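Long-range contact in papain-like cysteine protease (PDB 3MTV), which probably acts as a papain-like cysteine protease within the viral polyprotein and also as a metal-dependent nuclease, and probably blocks host mRNA export and interferon signalling: residues 135-149 with 171-185. Residues are numbered along the deposited sequence; the frame is centred on the assembly and turned at random.
Sequences LRAVTDTHGPIVIQY and FEDLLRIRVEPNTSP
Arg136 reaches along the end of strand 171-181 and divides its guanidinium between Glu180 and the chain that follows. NE and NH2 both close on one oxygen of Glu180, a side-on salt bridge in which OE2 lies 2.7 Å from NH2 and in the guanidinium plane; the carboxylate is turned 53° from that plane. NH1 and NH2 meet the carbonyl of Ser184 end-on; NH1 lies 2.8 Å from Ser184 O. NH1 also takes Asn182 OD1 at 3.0 Å, and the Pro181 carbonyl oxygen lies over one face.

Strand 171-181 pairs antiparallel with 135-139 along its C-terminal half and with 145-149 along its N-terminal half, so it lies between them in the sheet. Where the partners change over, Arg178 NE meets Asp140 OD2 at 3.2 Å, the planes 76° apart. Arg178 is also bridged to Glu191, while its pairing with Glu180, modelled very close, is doubtful in detail. Further on, two residues, Leu174 and Leu175, stand opposite the single Ile147, a classic beta bulge, with Leu174 N bonded to Ile147 O at 2.7 Å. CG1 of Ile147, anti to its carbonyl carbon (chi1 -53°), lies 3.8 Å from Leu175 CD1. Glu172 CB sits over the Tyr149 ring, a CH-pi contact 3.7 Å from the centroid.

Phe171 touches His159, probably the catalytic histidine, so this end of the sheet probably borders the protease site. At the other end, three N-H···O bonds from Arg136, one to Asn182 and two to Ser184, tie down the chain beyond, while two more hold Glu180, which probably offsets the arginine's charge.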
loop_
_atom_site.group_PDB
_atom_site.type_symbol
_atom_site.label_atom_id
_atom_site.label_comp_id
_atom_site.label_asym_id
_atom_site.label_seq_id
_atom_site.Cartn_x
_atom_site.Cartn_y
_atom_site.Cartn_z
ATOM N N LEU A 135 34.252 12.043 -17.739
ATOM C CA LEU A 135 34.251 11.478 -16.441
ATOM C C LEU A 135 33.678 10.098 -16.477
ATOM O O LEU A 135 33.318 9.493 -17.549
ATOM C CB LEU A 135 33.500 12.323 -15.434
ATOM C CG LEU A 135 33.871 13.803 -15.505
ATOM C CD1 LEU A 135 32.741 14.692 -15.147
ATOM C CD2 LEU A 135 35.071 14.076 -14.650
ATOM N N ARG A 136 33.694 9.627 -15.246
ATOM C CA ARG A 136 33.424 8.285 -14.817
ATOM C C ARG A 136 33.178 8.249 -13.294
ATOM O O ARG A 136 33.866 8.931 -12.513
ATOM C CB ARG A 136 34.612 7.396 -15.156
ATOM C CG ARG A 136 35.300 6.759 -14.028
ATOM C CD ARG A 136 36.224 5.685 -14.556
ATOM N NE ARG A 136 37.539 5.515 -13.915
ATOM C CZ ARG A 136 38.596 5.021 -14.556
ATOM N NH1 ARG A 136 38.486 4.687 -15.837
ATOM N NH2 ARG A 136 39.759 4.869 -13.930
ATOM N N ALA A 137 32.173 7.485 -12.866
ATOM C CA ALA A 137 31.842 7.435 -11.420
ATOM C C ALA A 137 31.958 6.064 -10.931
ATOM O O ALA A 137 31.408 5.127 -11.548
ATOM C CB ALA A 137 30.436 7.881 -11.094
ATOM N N VAL A 138 32.645 5.950 -9.792
ATOM C CA VAL A 138 33.065 4.649 -9.313
ATOM C C VAL A 138 32.696 4.497 -7.913
ATOM O O VAL A 138 32.873 5.397 -7.071
ATOM C CB VAL A 138 34.571 4.400 -9.296
ATOM C CG1 VAL A 138 34.803 2.898 -9.059
ATOM C CG2 VAL A 138 35.258 4.888 -10.538
ATOM N N THR A 139 32.258 3.279 -7.704
ATOM C CA THR A 139 31.687 2.862 -6.511
ATOM C C THR A 139 32.854 2.764 -5.584
ATOM O O THR A 139 33.752 1.996 -5.822
ATOM C CB THR A 139 31.064 1.565 -6.776
ATOM O OG1 THR A 139 30.257 1.305 -5.635
ATOM C CG2 THR A 139 32.205 0.436 -7.132
ATOM N N ASP A 140 32.895 3.631 -4.590
ATOM C CA ASP A 140 34.089 3.711 -3.787
ATOM C C ASP A 140 33.636 3.629 -2.384
ATOM O O ASP A 140 33.087 4.588 -1.791
ATOM C CB ASP A 140 34.965 4.964 -4.077
ATOM C CG ASP A 140 35.969 5.337 -2.895
ATOM O OD1 ASP A 140 35.860 4.718 -1.810
ATOM O OD2 ASP A 140 36.850 6.276 -3.041
ATOM N N THR A 141 33.886 2.453 -1.843
ATOM C CA THR A 141 33.572 2.211 -0.450
ATOM C C THR A 141 33.884 3.307 0.618
ATOM O O THR A 141 33.398 3.207 1.750
ATOM C CB THR A 141 34.113 0.872 -0.045
ATOM O OG1 THR A 141 33.165 0.335 0.876
ATOM C CG2 THR A 141 35.574 0.964 0.527
ATOM N N HIS A 142 34.605 4.356 0.173
ATOM C CA HIS A 142 35.241 5.428 0.967
ATOM C C HIS A 142 35.115 6.815 0.434
ATOM O O HIS A 142 35.620 7.813 1.045
ATOM C CB HIS A 142 36.714 5.151 1.224
ATOM C CG HIS A 142 36.903 4.485 2.536
ATOM N ND1 HIS A 142 37.168 3.129 2.643
ATOM C CD2 HIS A 142 36.675 4.941 3.797
ATOM C CE1 HIS A 142 37.168 2.794 3.919
ATOM N NE2 HIS A 142 36.868 3.871 4.636
ATOM N N GLY A 143 34.448 6.829 -0.720
ATOM C CA GLY A 143 34.085 8.029 -1.425
ATOM C C GLY A 143 33.448 9.080 -0.551
ATOM O O GLY A 143 33.001 8.762 0.597
ATOM N N PRO A 144 33.443 10.338 -1.105
ATOM C CA PRO A 144 33.076 11.740 -0.751
ATOM C C PRO A 144 31.622 11.924 -0.813
ATOM O O PRO A 144 31.011 12.843 -0.205
ATOM C CB PRO A 144 33.626 12.594 -1.928
ATOM C CG PRO A 144 34.491 11.692 -2.783
ATOM C CD PRO A 144 34.123 10.252 -2.424
ATOM N N ILE A 145 31.076 11.054 -1.650
ATOM C CA ILE A 145 29.691 11.164 -2.091
ATOM C C ILE A 145 28.830 9.982 -1.801
ATOM O O ILE A 145 29.147 8.770 -2.214
ATOM C CB ILE A 145 29.510 11.301 -3.611
ATOM C CG1 ILE A 145 30.609 12.065 -4.263
ATOM C CG2 ILE A 145 28.376 12.211 -3.895
ATOM C CD1 ILE A 145 29.998 12.956 -5.236
ATOM N N VAL A 146 27.714 10.409 -1.189
ATOM C CA VAL A 146 26.593 9.569 -0.877
ATOM C C VAL A 146 25.490 9.630 -1.864
ATOM O O VAL A 146 24.904 10.714 -2.162
ATOM C CB VAL A 146 25.862 9.973 0.372
ATOM C CG1 VAL A 146 25.533 8.736 1.063
ATOM C CG2 VAL A 146 26.679 10.874 1.244
ATOM N N ILE A 147 25.150 8.412 -2.275
ATOM C CA ILE A 147 23.917 8.220 -3.004
ATOM C C ILE A 147 22.765 7.891 -2.080
ATOM O O ILE A 147 22.907 7.027 -1.210
ATOM C CB ILE A 147 24.043 7.060 -3.972
ATOM C CG1 ILE A 147 25.255 7.216 -4.861
ATOM C CG2 ILE A 147 22.892 7.108 -4.926
ATOM C CD1 ILE A 147 25.123 8.490 -5.685
ATOM N N GLN A 148 21.643 8.578 -2.258
ATOM C CA GLN A 148 20.451 8.337 -1.419
ATOM C C GLN A 148 19.136 8.173 -2.100
ATOM O O GLN A 148 18.903 8.612 -3.248
ATOM C CB GLN A 148 20.237 9.433 -0.396
ATOM C CG GLN A 148 21.516 9.851 0.205
ATOM C CD GLN A 148 21.284 10.658 1.391
ATOM O OE1 GLN A 148 21.627 10.224 2.504
ATOM N NE2 GLN A 148 20.686 11.861 1.196
ATOM N N TYR A 149 18.257 7.546 -1.340
ATOM C CA TYR A 149 16.932 7.295 -1.825
ATOM C C TYR A 149 16.060 7.831 -0.777
ATOM O O TYR A 149 16.375 8.025 0.406
ATOM C CB TYR A 149 16.647 5.809 -1.981
ATOM C CG TYR A 149 16.766 4.988 -0.708
ATOM C CD1 TYR A 149 17.924 4.318 -0.446
ATOM C CD2 TYR A 149 15.711 4.896 0.220
ATOM C CE1 TYR A 149 18.084 3.568 0.672
ATOM C CE2 TYR A 149 15.839 4.139 1.369
ATOM C CZ TYR A 149 17.060 3.471 1.580
ATOM O OH TYR A 149 17.331 2.704 2.688
ATOM N N PHE A 171 15.569 10.860 3.724
ATOM C CA PHE A 171 16.580 10.276 2.896
ATOM C C PHE A 171 17.597 9.437 3.643
ATOM O O PHE A 171 18.011 9.683 4.811
ATOM C CB PHE A 171 17.290 11.320 2.064
ATOM C CG PHE A 171 16.447 11.906 1.000
ATOM C CD1 PHE A 171 15.658 12.956 1.260
ATOM C CD2 PHE A 171 16.472 11.390 -0.315
ATOM C CE1 PHE A 171 14.850 13.524 0.165
ATOM C CE2 PHE A 171 15.678 11.899 -1.358
ATOM C CZ PHE A 171 14.885 12.977 -1.146
ATOM N N GLU A 172 18.072 8.491 2.898
ATOM C CA GLU A 172 18.610 7.326 3.473
ATOM C C GLU A 172 19.773 6.868 2.616
ATOM O O GLU A 172 19.667 6.668 1.428
ATOM C CB GLU A 172 17.470 6.345 3.415
ATOM C CG GLU A 172 16.177 6.965 3.979
ATOM C CD GLU A 172 16.110 6.796 5.532
ATOM O OE1 GLU A 172 17.014 5.972 5.912
ATOM O OE2 GLU A 172 15.230 7.422 6.305
ATOM N N ASP A 173 20.908 6.756 3.252
ATOM C CA ASP A 173 22.135 6.572 2.547
ATOM C C ASP A 173 22.015 5.238 1.890
ATOM O O ASP A 173 21.832 4.248 2.515
ATOM C CB ASP A 173 23.309 6.486 3.556
ATOM C CG ASP A 173 23.690 7.827 4.163
ATOM O OD1 ASP A 173 24.834 7.830 4.627
ATOM O OD2 ASP A 173 22.923 8.842 4.231
ATOM N N LEU A 174 22.233 5.212 0.610
ATOM C CA LEU A 174 22.340 3.979 -0.127
ATOM C C LEU A 174 23.754 3.477 -0.321
ATOM O O LEU A 174 24.080 2.411 0.181
ATOM C CB LEU A 174 21.874 4.281 -1.501
ATOM C CG LEU A 174 21.135 3.141 -2.133
ATOM C CD1 LEU A 174 21.430 3.168 -3.576
ATOM C CD2 LEU A 174 21.573 1.851 -1.573
ATOM N N LEU A 175 24.563 4.156 -1.156
ATOM C CA LEU A 175 26.069 3.959 -1.153
ATOM C C LEU A 175 26.930 5.119 -1.465
ATOM O O LEU A 175 26.454 6.311 -1.552
ATOM C CB LEU A 175 26.625 2.895 -2.065
ATOM C CG LEU A 175 25.913 2.872 -3.410
ATOM C CD1 LEU A 175 26.517 3.635 -4.516
ATOM C CD2 LEU A 175 25.786 1.451 -3.877
ATOM N N ARG A 176 28.219 4.738 -1.608
ATOM C CA ARG A 176 29.262 5.768 -1.603
ATOM C C ARG A 176 30.023 5.573 -2.789
ATOM O O ARG A 176 30.296 4.414 -3.168
ATOM C CB ARG A 176 30.113 5.804 -0.329
ATOM C CG ARG A 176 29.290 6.559 0.838
ATOM C CD ARG A 176 30.127 6.945 2.073
ATOM N NE ARG A 176 31.436 6.259 2.104
ATOM C CZ ARG A 176 32.466 6.684 2.817
ATOM N NH1 ARG A 176 32.367 7.779 3.562
ATOM N NH2 ARG A 176 33.590 6.015 2.779
ATOM N N ILE A 177 30.247 6.720 -3.439
ATOM C CA ILE A 177 31.143 6.766 -4.618
ATOM C C ILE A 177 32.066 7.985 -4.707
ATOM O O ILE A 177 32.047 8.874 -3.862
ATOM C CB ILE A 177 30.346 6.785 -5.912
ATOM C CG1 ILE A 177 29.105 7.605 -5.724
ATOM C CG2 ILE A 177 29.868 5.416 -6.304
ATOM C CD1 ILE A 177 28.807 8.474 -6.856
ATOM N N ARG A 178 32.796 8.020 -5.806
ATOM C CA ARG A 178 33.828 8.984 -6.102
ATOM C C ARG A 178 33.659 9.351 -7.600
ATOM O O ARG A 178 33.279 8.518 -8.404
ATOM C CB ARG A 178 35.200 8.264 -6.012
ATOM C CG ARG A 178 36.481 9.113 -6.177
ATOM C CD ARG A 178 37.723 8.281 -6.554
ATOM N NE ARG A 178 37.550 6.942 -6.085
ATOM C CZ ARG A 178 38.117 5.887 -6.655
ATOM N NH1 ARG A 178 38.904 6.060 -7.689
ATOM N NH2 ARG A 178 37.902 4.659 -6.199
ATOM N N VAL A 179 34.049 10.542 -8.044
ATOM C CA VAL A 179 34.054 10.789 -9.473
ATOM C C VAL A 179 35.437 11.024 -10.062
ATOM O O VAL A 179 36.111 11.879 -9.567
ATOM C CB VAL A 179 33.287 12.079 -9.665
ATOM C CG1 VAL A 179 33.263 12.509 -11.121
ATOM C CG2 VAL A 179 31.894 11.889 -9.175
ATOM N N GLU A 180 35.858 10.351 -11.131
ATOM C CA GLU A 180 37.219 10.547 -11.610
ATOM C C GLU A 180 37.332 10.554 -13.140
ATOM O O GLU A 180 36.406 10.237 -13.843
ATOM C CB GLU A 180 38.124 9.475 -10.980
ATOM C CG GLU A 180 38.080 8.084 -11.699
ATOM C CD GLU A 180 38.805 6.940 -10.932
ATOM O OE1 GLU A 180 39.196 7.244 -9.770
ATOM O OE2 GLU A 180 38.960 5.760 -11.456
ATOM N N PRO A 181 38.482 10.979 -13.649
ATOM C CA PRO A 181 38.593 11.006 -15.086
ATOM C C PRO A 181 38.605 9.605 -15.578
ATOM O O PRO A 181 39.231 8.763 -14.921
ATOM C CB PRO A 181 39.947 11.700 -15.340
ATOM C CG PRO A 181 40.234 12.611 -14.113
ATOM C CD PRO A 181 39.558 11.757 -12.985
ATOM N N ASN A 182 37.936 9.389 -16.719
ATOM C CA ASN A 182 37.625 8.068 -17.196
ATOM C C ASN A 182 38.662 7.869 -18.217
ATOM O O ASN A 182 38.328 7.511 -19.352
ATOM C CB ASN A 182 36.257 8.027 -17.911
ATOM C CG ASN A 182 35.851 6.608 -18.223
ATOM O OD1 ASN A 182 36.369 5.767 -17.587
ATOM N ND2 ASN A 182 34.997 6.334 -19.210
ATOM N N THR A 183 39.935 8.047 -17.832
ATOM C CA THR A 183 41.007 8.264 -18.802
ATOM C C THR A 183 42.116 7.184 -18.806
ATOM O O THR A 183 43.061 7.177 -19.637
ATOM C CB THR A 183 41.613 9.616 -18.509
ATOM O OG1 THR A 183 42.157 10.154 -19.715
ATOM C CG2 THR A 183 42.653 9.553 -17.235
ATOM N N SER A 184 41.976 6.268 -17.866
ATOM C CA SER A 184 43.030 5.353 -17.519
ATOM C C SER A 184 42.318 4.223 -16.931
ATOM O O SER A 184 41.176 4.383 -16.512
ATOM C CB SER A 184 43.861 5.964 -16.411
ATOM O OG SER A 184 44.577 7.014 -17.022
ATOM N N PRO A 185 42.993 3.067 -16.842
ATOM C CA PRO A 185 42.265 1.852 -16.492
ATOM C C PRO A 185 41.748 1.847 -15.101
ATOM O O PRO A 185 42.160 2.579 -14.232
ATOM C CB PRO A 185 43.297 0.777 -16.695
ATOM C CG PRO A 185 44.050 1.266 -17.823
ATOM C CD PRO A 185 44.281 2.723 -17.458
#